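Local structure of CHAD domain protein (Streptomyces chartreusis, 6RN5) at residues A66-Q77 with C85-S96. The protein probably binds inorganic polyphosphate through its CHAD domain and also binds copper ions, as a bacterial phosin. Numbering follows the deposited sequence.
Sequences ARRISATLHTFQ and CEGMRPELAWVS. With SO4 (sulfate ion), chain G; SO4 (sulfate ion), chain I.
Arg89 reaches the backbone carbonyl of Ser70, its NE–H donating to Ser70 O at 3.2 Å, nearly straight at 170°. This is the one hydrogen bond between 66-77 and 85-96. The oxygen sits in the guanidinium plane, while NE stands above the carbonyl plane; His74 N bonds to Ala71 O, one residue on from its usual alpha-helical acceptor Ser70 O, and Arg89 NE donates to Ser70 O in its place. A bend at chi3 swings the guanidinium across the partner helix, bringing one face against His74, whose CD2 rests 3.9 Å above the plane over its centre. The imidazole is tilted 53° to it, so this is oblique packing rather than a stack.

The apolar seam runs alongside. Leu92 sends CD1 to Ile69 CG2 at 3.6 Å, the two side chains crossing at about a right angle, and its CB meets Ser70 CB. One turn on, Leu73 CD2 presses tightly on Met88 CB (3.5 Å), and Leu73 CG touches Cys85 SG. Gln77, extended beyond CG, lays its amide against Cys85 CB, with NE2 turned back in a weak bond to Leu73 O. At the far end Ser96 CB touches both Ala66 CB and Arg67 CG.

Beyond that end, Arg67 and Arg68 share O1 of one sulfate (chain G), and Arg67 NH2 donates to O1 of a second sulfate (chain I) at 2.8 Å; the sulfates probably come from the crystallisation liquor, but the site is consistent with a polyphosphate-binding surface.

The segments belong to helices 56-75 and 82-120, which pair as an antiparallel hairpin; the segment axes approach to 9.1 Å at 153°. Leu80 from the connection covers Leu73 and Cys85, helix 201-213 packs on Met88 through Ile206, and helices 21-42 and 274-295 flank Arg68.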
ATOM      1  N   ALA A  66     -14.429 -35.217  -2.269  1.00 30.58           N
ATOM      2  CA  ALA A  66     -13.098 -35.781  -2.127  1.00 32.41           C
ATOM      3  C   ALA A  66     -12.380 -35.203  -0.931  1.00 32.40           C
ATOM      4  O   ALA A  66     -11.777 -35.930  -0.157  1.00 33.38           O
ATOM      5  CB  ALA A  66     -12.277 -35.549  -3.371  1.00 29.46           C
ATOM      6  N   ARG A  67     -12.446 -33.890  -0.799  1.00 33.23           N
ATOM      7  CA  ARG A  67     -11.787 -33.202   0.298  1.00 34.97           C
ATOM      8  C   ARG A  67     -12.383 -33.607   1.647  1.00 33.66           C
ATOM      9  O   ARG A  67     -11.691 -33.684   2.665  1.00 30.51           O
ATOM     10  CB  ARG A  67     -12.024 -31.693   0.191  1.00 37.81           C
ATOM     11  CG  ARG A  67     -11.208 -30.975  -0.830  1.00 42.55           C
ATOM     12  CD  ARG A  67     -11.226 -29.491  -0.483  1.00 42.09           C
ATOM     13  NE  ARG A  67     -12.558 -28.875  -0.397  1.00 41.00           N
ATOM     14  CZ  ARG A  67     -13.024 -28.001  -1.297  1.00 44.62           C
ATOM     15  NH1 ARG A  67     -14.199 -27.436  -1.150  1.00 40.73           N
ATOM     16  NH2 ARG A  67     -12.301 -27.683  -2.374  1.00 47.27           N
ATOM     17  N   ARG A  68     -13.702 -33.763   1.683  1.00 30.75           N
ATOM     18  CA  ARG A  68     -14.299 -34.241   2.935  1.00 32.49           C
ATOM     19  C   ARG A  68     -13.892 -35.658   3.318  1.00 31.76           C
ATOM     20  O   ARG A  68     -13.783 -35.963   4.493  1.00 32.78           O
ATOM     21  CB  ARG A  68     -15.808 -34.140   2.926  1.00 28.41           C
ATOM     22  CG  ARG A  68     -16.275 -32.732   3.056  1.00 30.69           C
ATOM     23  CD  ARG A  68     -17.721 -32.541   2.575  1.00 31.44           C
ATOM     24  NE  ARG A  68     -18.205 -31.289   3.100  1.00 30.73           N
ATOM     25  CZ  ARG A  68     -17.967 -30.102   2.570  1.00 34.48           C
ATOM     26  NH1 ARG A  68     -17.255 -29.973   1.468  1.00 37.26           N
ATOM     27  NH2 ARG A  68     -18.465 -29.016   3.147  1.00 36.44           N
ATOM     28  N   ILE A  69     -13.751 -36.534   2.338  1.00 29.36           N
ATOM     29  CA  ILE A  69     -13.416 -37.907   2.633  1.00 29.96           C
ATOM     30  C   ILE A  69     -11.961 -37.938   3.132  1.00 32.69           C
ATOM     31  O   ILE A  69     -11.637 -38.575   4.147  1.00 30.51           O
ATOM     32  CB  ILE A  69     -13.610 -38.754   1.381  1.00 28.81           C
ATOM     33  CG1 ILE A  69     -15.095 -38.816   1.039  1.00 29.86           C
ATOM     34  CG2 ILE A  69     -13.076 -40.139   1.577  1.00 28.35           C
ATOM     35  CD1 ILE A  69     -15.400 -39.484  -0.300  1.00 31.91           C
ATOM     36  N   SER A  70     -11.112 -37.187   2.442  1.00 30.68           N
ATOM     37  CA  SER A  70      -9.723 -37.150   2.751  1.00 35.44           C
ATOM     38  C   SER A  70      -9.526 -36.597   4.171  1.00 33.83           C
ATOM     39  O   SER A  70      -8.761 -37.155   4.975  1.00 28.87           O
ATOM     40  CB  SER A  70      -8.986 -36.341   1.672  1.00 36.06           C
ATOM     41  OG  SER A  70      -7.614 -36.555   1.794  1.00 46.47           O
ATOM     42  N   ALA A  71     -10.258 -35.542   4.501  1.00 32.24           N
ATOM     43  CA  ALA A  71     -10.218 -34.979   5.854  1.00 32.19           C
ATOM     44  C   ALA A  71     -10.648 -35.980   6.924  1.00 30.84           C
ATOM     45  O   ALA A  71     -10.019 -36.115   7.981  1.00 32.96           O
ATOM     46  CB  ALA A  71     -11.096 -33.731   5.946  1.00 30.41           C
ATOM     47  N   THR A  72     -11.740 -36.658   6.648  1.00 30.46           N
ATOM     48  CA  THR A  72     -12.331 -37.603   7.572  1.00 31.05           C
ATOM     49  C   THR A  72     -11.351 -38.740   7.869  1.00 30.75           C
ATOM     50  O   THR A  72     -11.202 -39.154   9.018  1.00 31.54           O
ATOM     51  CB  THR A  72     -13.628 -38.127   6.993  1.00 31.71           C
ATOM     52  OG1 THR A  72     -14.530 -37.023   6.844  1.00 31.91           O
ATOM     53  CG2 THR A  72     -14.277 -39.131   7.901  1.00 35.53           C
ATOM     54  N   LEU A  73     -10.675 -39.208   6.831  1.00 31.29           N
ATOM     55  CA  LEU A  73      -9.705 -40.282   6.960  1.00 35.70           C
ATOM     56  C   LEU A  73      -8.480 -39.813   7.749  1.00 36.44           C
ATOM     57  O   LEU A  73      -7.701 -40.616   8.170  1.00 39.29           O
ATOM     58  CB  LEU A  73      -9.311 -40.831   5.585  1.00 35.34           C
ATOM     59  CG  LEU A  73     -10.166 -42.019   5.099  1.00 35.02           C
ATOM     60  CD1 LEU A  73     -11.651 -41.776   5.179  1.00 33.80           C
ATOM     61  CD2 LEU A  73      -9.801 -42.386   3.676  1.00 37.53           C
ATOM     62  N   HIS A  74      -8.308 -38.509   7.921  1.00 34.26           N
ATOM     63  CA  HIS A  74      -7.183 -37.986   8.674  1.00 34.65           C
ATOM     64  C   HIS A  74      -7.624 -37.903  10.114  1.00 33.91           C
ATOM     65  O   HIS A  74      -7.035 -38.537  10.957  1.00 33.94           O
ATOM     66  CB  HIS A  74      -6.761 -36.588   8.150  1.00 34.30           C
ATOM     67  CG  HIS A  74      -5.564 -36.030   8.832  1.00 35.13           C
ATOM     68  ND1 HIS A  74      -5.644 -35.124   9.863  1.00 37.03           N
ATOM     69  CD2 HIS A  74      -4.248 -36.279   8.651  1.00 42.44           C
ATOM     70  CE1 HIS A  74      -4.431 -34.817  10.272  1.00 37.68           C
ATOM     71  NE2 HIS A  74      -3.562 -35.499   9.550  1.00 39.70           N
ATOM     72  N   THR A  75      -8.656 -37.091  10.368  1.00 33.85           N
ATOM     73  CA  THR A  75      -9.147 -36.783  11.720  1.00 34.00           C
ATOM     74  C   THR A  75      -9.525 -38.049  12.499  1.00 34.85           C
ATOM     75  O   THR A  75      -9.316 -38.119  13.727  1.00 31.81           O
ATOM     76  CB  THR A  75     -10.366 -35.832  11.641  1.00 33.19           C
ATOM     77  OG1 THR A  75      -9.987 -34.628  10.974  1.00 31.56           O
ATOM     78  CG2 THR A  75     -10.885 -35.485  13.009  1.00 33.77           C
ATOM     79  N   PHE A  76     -10.118 -39.018  11.784  1.00 32.91           N
ATOM     80  CA  PHE A  76     -10.742 -40.200  12.395  1.00 32.55           C
ATOM     81  C   PHE A  76     -10.026 -41.455  11.968  1.00 30.92           C
ATOM     82  O   PHE A  76     -10.587 -42.554  11.978  1.00 31.35           O
ATOM     83  CB  PHE A  76     -12.245 -40.290  12.035  1.00 33.94           C
ATOM     84  CG  PHE A  76     -13.052 -39.061  12.422  1.00 33.38           C
ATOM     85  CD1 PHE A  76     -13.561 -38.907  13.716  1.00 36.85           C
ATOM     86  CD2 PHE A  76     -13.337 -38.064  11.482  1.00 36.51           C
ATOM     87  CE1 PHE A  76     -14.326 -37.774  14.051  1.00 38.10           C
ATOM     88  CE2 PHE A  76     -14.091 -36.930  11.821  1.00 34.23           C
ATOM     89  CZ  PHE A  76     -14.576 -36.780  13.097  1.00 33.67           C
ATOM     90  N   GLN A  77      -8.755 -41.282  11.642  1.00 34.80           N
ATOM     91  CA  GLN A  77      -7.931 -42.362  11.169  1.00 40.98           C
ATOM     92  C   GLN A  77      -7.880 -43.472  12.185  1.00 38.35           C
ATOM     93  O   GLN A  77      -7.829 -44.617  11.800  1.00 38.69           O
ATOM     94  CB  GLN A  77      -6.491 -41.921  10.881  1.00 45.47           C
ATOM     95  CG  GLN A  77      -5.701 -43.024  10.178  1.00 49.86           C
ATOM     96  CD  GLN A  77      -4.418 -42.546   9.525  1.00 56.27           C
ATOM     97  OE1 GLN A  77      -3.342 -42.910   9.975  1.00 55.46           O
ATOM     98  NE2 GLN A  77      -4.527 -41.722   8.453  1.00 63.84           N
ATOM     99  N   CYS A  85      -6.687 -46.163   4.857  1.00 38.06           N
ATOM    100  CA  CYS A  85      -6.578 -44.701   4.955  1.00 44.21           C
ATOM    101  C   CYS A  85      -5.377 -44.139   4.196  1.00 47.43           C
ATOM    102  O   CYS A  85      -5.474 -43.143   3.471  1.00 47.15           O
ATOM    103  CB  CYS A  85      -6.463 -44.231   6.414  1.00 42.64           C
ATOM    104  SG  CYS A  85      -7.995 -44.384   7.325  1.00 41.92           S
ATOM    105  N   GLU A  86      -4.244 -44.784   4.402  1.00 51.62           N
ATOM    106  CA  GLU A  86      -2.983 -44.321   3.860  1.00 52.99           C
ATOM    107  C   GLU A  86      -2.964 -44.462   2.346  1.00 47.79           C
ATOM    108  O   GLU A  86      -2.409 -43.626   1.677  1.00 52.80           O
ATOM    109  CB  GLU A  86      -1.832 -45.118   4.476  1.00 51.67           C
ATOM    110  CG  GLU A  86      -1.607 -44.832   5.946  1.00 59.16           C
ATOM    111  CD  GLU A  86      -0.377 -45.562   6.512  1.00 65.20           C
ATOM    112  OE1 GLU A  86       0.002 -46.645   5.986  1.00 66.91           O
ATOM    113  OE2 GLU A  86       0.217 -45.034   7.479  1.00 60.18           O
ATOM    114  N   GLY A  87      -3.550 -45.536   1.827  1.00 47.28           N
ATOM    115  CA  GLY A  87      -3.752 -45.697   0.385  1.00 48.38           C
ATOM    116  C   GLY A  87      -4.738 -44.659  -0.197  1.00 48.26           C
ATOM    117  O   GLY A  87      -4.459 -44.069  -1.239  1.00 50.26           O
ATOM    118  N   MET A  88      -5.850 -44.403   0.490  1.00 41.51           N
ATOM    119  CA  MET A  88      -6.887 -43.478  -0.018  1.00 43.77           C
ATOM    120  C   MET A  88      -6.445 -42.022  -0.058  1.00 44.02           C
ATOM    121  O   MET A  88      -6.727 -41.326  -1.029  1.00 40.71           O
ATOM    122  CB  MET A  88      -8.146 -43.545   0.839  1.00 41.92           C
ATOM    123  CG  MET A  88      -8.838 -44.899   0.901  1.00 38.01           C
ATOM    124  SD  MET A  88      -9.638 -45.248  -0.662  1.00 40.54           S
ATOM    125  CE  MET A  88     -11.084 -44.196  -0.596  1.00 38.13           C
ATOM    126  N   ARG A  89      -5.753 -41.554   0.986  1.00 45.50           N
ATOM    127  CA  ARG A  89      -5.601 -40.083   1.198  1.00 48.75           C
ATOM    128  C   ARG A  89      -4.840 -39.340   0.101  1.00 41.93           C
ATOM    129  O   ARG A  89      -5.349 -38.357  -0.427  1.00 44.67           O
ATOM    130  CB  ARG A  89      -4.960 -39.747   2.576  1.00 53.65           C
ATOM    131  CG  ARG A  89      -5.893 -39.850   3.801  1.00 51.83           C
ATOM    132  CD  ARG A  89      -5.314 -39.121   5.026  1.00 51.43           C
ATOM    133  NE  ARG A  89      -5.639 -37.684   4.973  1.00 57.99           N
ATOM    134  CZ  ARG A  89      -4.771 -36.667   4.820  1.00 57.08           C
ATOM    135  NH1 ARG A  89      -3.458 -36.874   4.709  1.00 54.87           N
ATOM    136  NH2 ARG A  89      -5.229 -35.409   4.776  1.00 54.04           N
ATOM    137  N   PRO A  90      -3.613 -39.778  -0.224  1.00 40.41           N
ATOM    138  CA  PRO A  90      -2.885 -39.110  -1.325  1.00 41.17           C
ATOM    139  C   PRO A  90      -3.596 -39.222  -2.672  1.00 39.86           C
ATOM    140  O   PRO A  90      -3.508 -38.314  -3.484  1.00 40.79           O
ATOM    141  CB  PRO A  90      -1.556 -39.872  -1.383  1.00 42.08           C
ATOM    142  CG  PRO A  90      -1.868 -41.227  -0.820  1.00 42.51           C
ATOM    143  CD  PRO A  90      -2.876 -40.966   0.266  1.00 40.98           C
ATOM    144  N   GLU A  91      -4.333 -40.307  -2.891  1.00 40.73           N
ATOM    145  CA  GLU A  91      -5.030 -40.470  -4.154  1.00 35.34           C
ATOM    146  C   GLU A  91      -6.157 -39.489  -4.216  1.00 36.57           C
ATOM    147  O   GLU A  91      -6.346 -38.814  -5.210  1.00 36.89           O
ATOM    148  CB  GLU A  91      -5.520 -41.892  -4.309  1.00 37.96           C
ATOM    149  CG  GLU A  91      -4.414 -42.879  -4.561  1.00 36.76           C
ATOM    150  CD  GLU A  91      -3.522 -42.435  -5.715  1.00 42.68           C
ATOM    151  OE1 GLU A  91      -3.853 -42.631  -6.909  1.00 42.75           O
ATOM    152  OE2 GLU A  91      -2.479 -41.860  -5.430  1.00 44.25           O
ATOM    153  N   LEU A  92      -6.898 -39.383  -3.123  1.00 40.16           N
ATOM    154  CA  LEU A  92      -7.917 -38.362  -3.003  1.00 39.23           C
ATOM    155  C   LEU A  92      -7.361 -36.941  -3.109  1.00 43.15           C
ATOM    156  O   LEU A  92      -7.992 -36.073  -3.704  1.00 36.90           O
ATOM    157  CB  LEU A  92      -8.641 -38.514  -1.675  1.00 42.35           C
ATOM    158  CG  LEU A  92      -9.557 -39.738  -1.580  1.00 42.91           C
ATOM    159  CD1 LEU A  92      -9.946 -40.013  -0.138  1.00 43.42           C
ATOM    160  CD2 LEU A  92     -10.786 -39.541  -2.476  1.00 42.77           C
ATOM    161  N   ALA A  93      -6.195 -36.715  -2.515  1.00 39.59           N
ATOM    162  CA  ALA A  93      -5.523 -35.415  -2.617  1.00 43.08           C
ATOM    163  C   ALA A  93      -5.127 -35.130  -4.077  1.00 43.83           C
ATOM    164  O   ALA A  93      -5.331 -34.011  -4.605  1.00 39.74           O
ATOM    165  CB  ALA A  93      -4.287 -35.396  -1.726  1.00 42.04           C
ATOM    166  N   TRP A  94      -4.553 -36.141  -4.725  1.00 40.73           N
ATOM    167  CA  TRP A  94      -4.265 -36.021  -6.140  1.00 38.77           C
ATOM    168  C   TRP A  94      -5.565 -35.649  -6.906  1.00 38.02           C
ATOM    169  O   TRP A  94      -5.570 -34.780  -7.746  1.00 37.01           O
ATOM    170  CB  TRP A  94      -3.597 -37.284  -6.671  1.00 41.49           C
ATOM    171  CG  TRP A  94      -3.482 -37.263  -8.165  1.00 47.95           C
ATOM    172  CD1 TRP A  94      -2.610 -36.521  -8.908  1.00 49.35           C
ATOM    173  CD2 TRP A  94      -4.285 -37.999  -9.103  1.00 46.98           C
ATOM    174  NE1 TRP A  94      -2.847 -36.722 -10.250  1.00 49.70           N
ATOM    175  CE2 TRP A  94      -3.853 -37.640 -10.397  1.00 50.34           C
ATOM    176  CE3 TRP A  94      -5.335 -38.910  -8.976  1.00 44.58           C
ATOM    177  CZ2 TRP A  94      -4.436 -38.175 -11.558  1.00 48.16           C
ATOM    178  CZ3 TRP A  94      -5.908 -39.443 -10.123  1.00 44.58           C
ATOM    179  CH2 TRP A  94      -5.463 -39.080 -11.391  1.00 43.82           C
ATOM    180  N   VAL A  95      -6.687 -36.255  -6.574  1.00 37.78           N
ATOM    181  CA  VAL A  95      -7.900 -35.953  -7.314  1.00 37.78           C
ATOM    182  C   VAL A  95      -8.347 -34.509  -7.090  1.00 38.63           C
ATOM    183  O   VAL A  95      -8.715 -33.795  -8.052  1.00 38.77           O
ATOM    184  CB  VAL A  95      -9.063 -36.889  -6.919  1.00 38.60           C
ATOM    185  CG1 VAL A  95     -10.389 -36.363  -7.478  1.00 37.34           C
ATOM    186  CG2 VAL A  95      -8.805 -38.329  -7.375  1.00 40.88           C
ATOM    187  N   SER A  96      -8.456 -34.102  -5.822  1.00 39.06           N
ATOM    188  CA  SER A  96      -9.052 -32.794  -5.535  1.00 41.29           C
ATOM    189  C   SER A  96      -8.134 -31.658  -6.046  1.00 36.34           C
ATOM    190  O   SER A  96      -8.630 -30.660  -6.568  1.00 38.14           O
ATOM    191  CB  SER A  96      -9.366 -32.637  -4.051  1.00 45.02           C
ATOM    192  OG  SER A  96      -8.161 -32.674  -3.355  1.00 46.34           O
TER
HETATM  193  S   SO4 G 406     -16.464 -26.158   1.623  1.00 43.77           S
HETATM  194  O1  SO4 G 406     -16.360 -27.300   0.736  1.00 40.56           O
HETATM  195  O2  SO4 G 406     -17.804 -26.225   2.253  1.00 41.89           O
HETATM  196  O3  SO4 G 406     -16.335 -24.896   0.889  1.00 47.64           O
HETATM  197  O4  SO4 G 406     -15.333 -26.228   2.583  1.00 51.23           O
HETATM  198  S   SO4 I 408     -13.825 -24.816  -4.215  1.00 49.95           S
HETATM  199  O1  SO4 I 408     -13.071 -26.032  -4.556  1.00 48.49           O
HETATM  200  O2  SO4 I 408     -14.934 -25.181  -3.265  1.00 51.40           O
HETATM  201  O3  SO4 I 408     -14.479 -24.263  -5.401  1.00 46.68           O
HETATM  202  O4  SO4 I 408     -12.957 -23.849  -3.573  1.00 43.98           O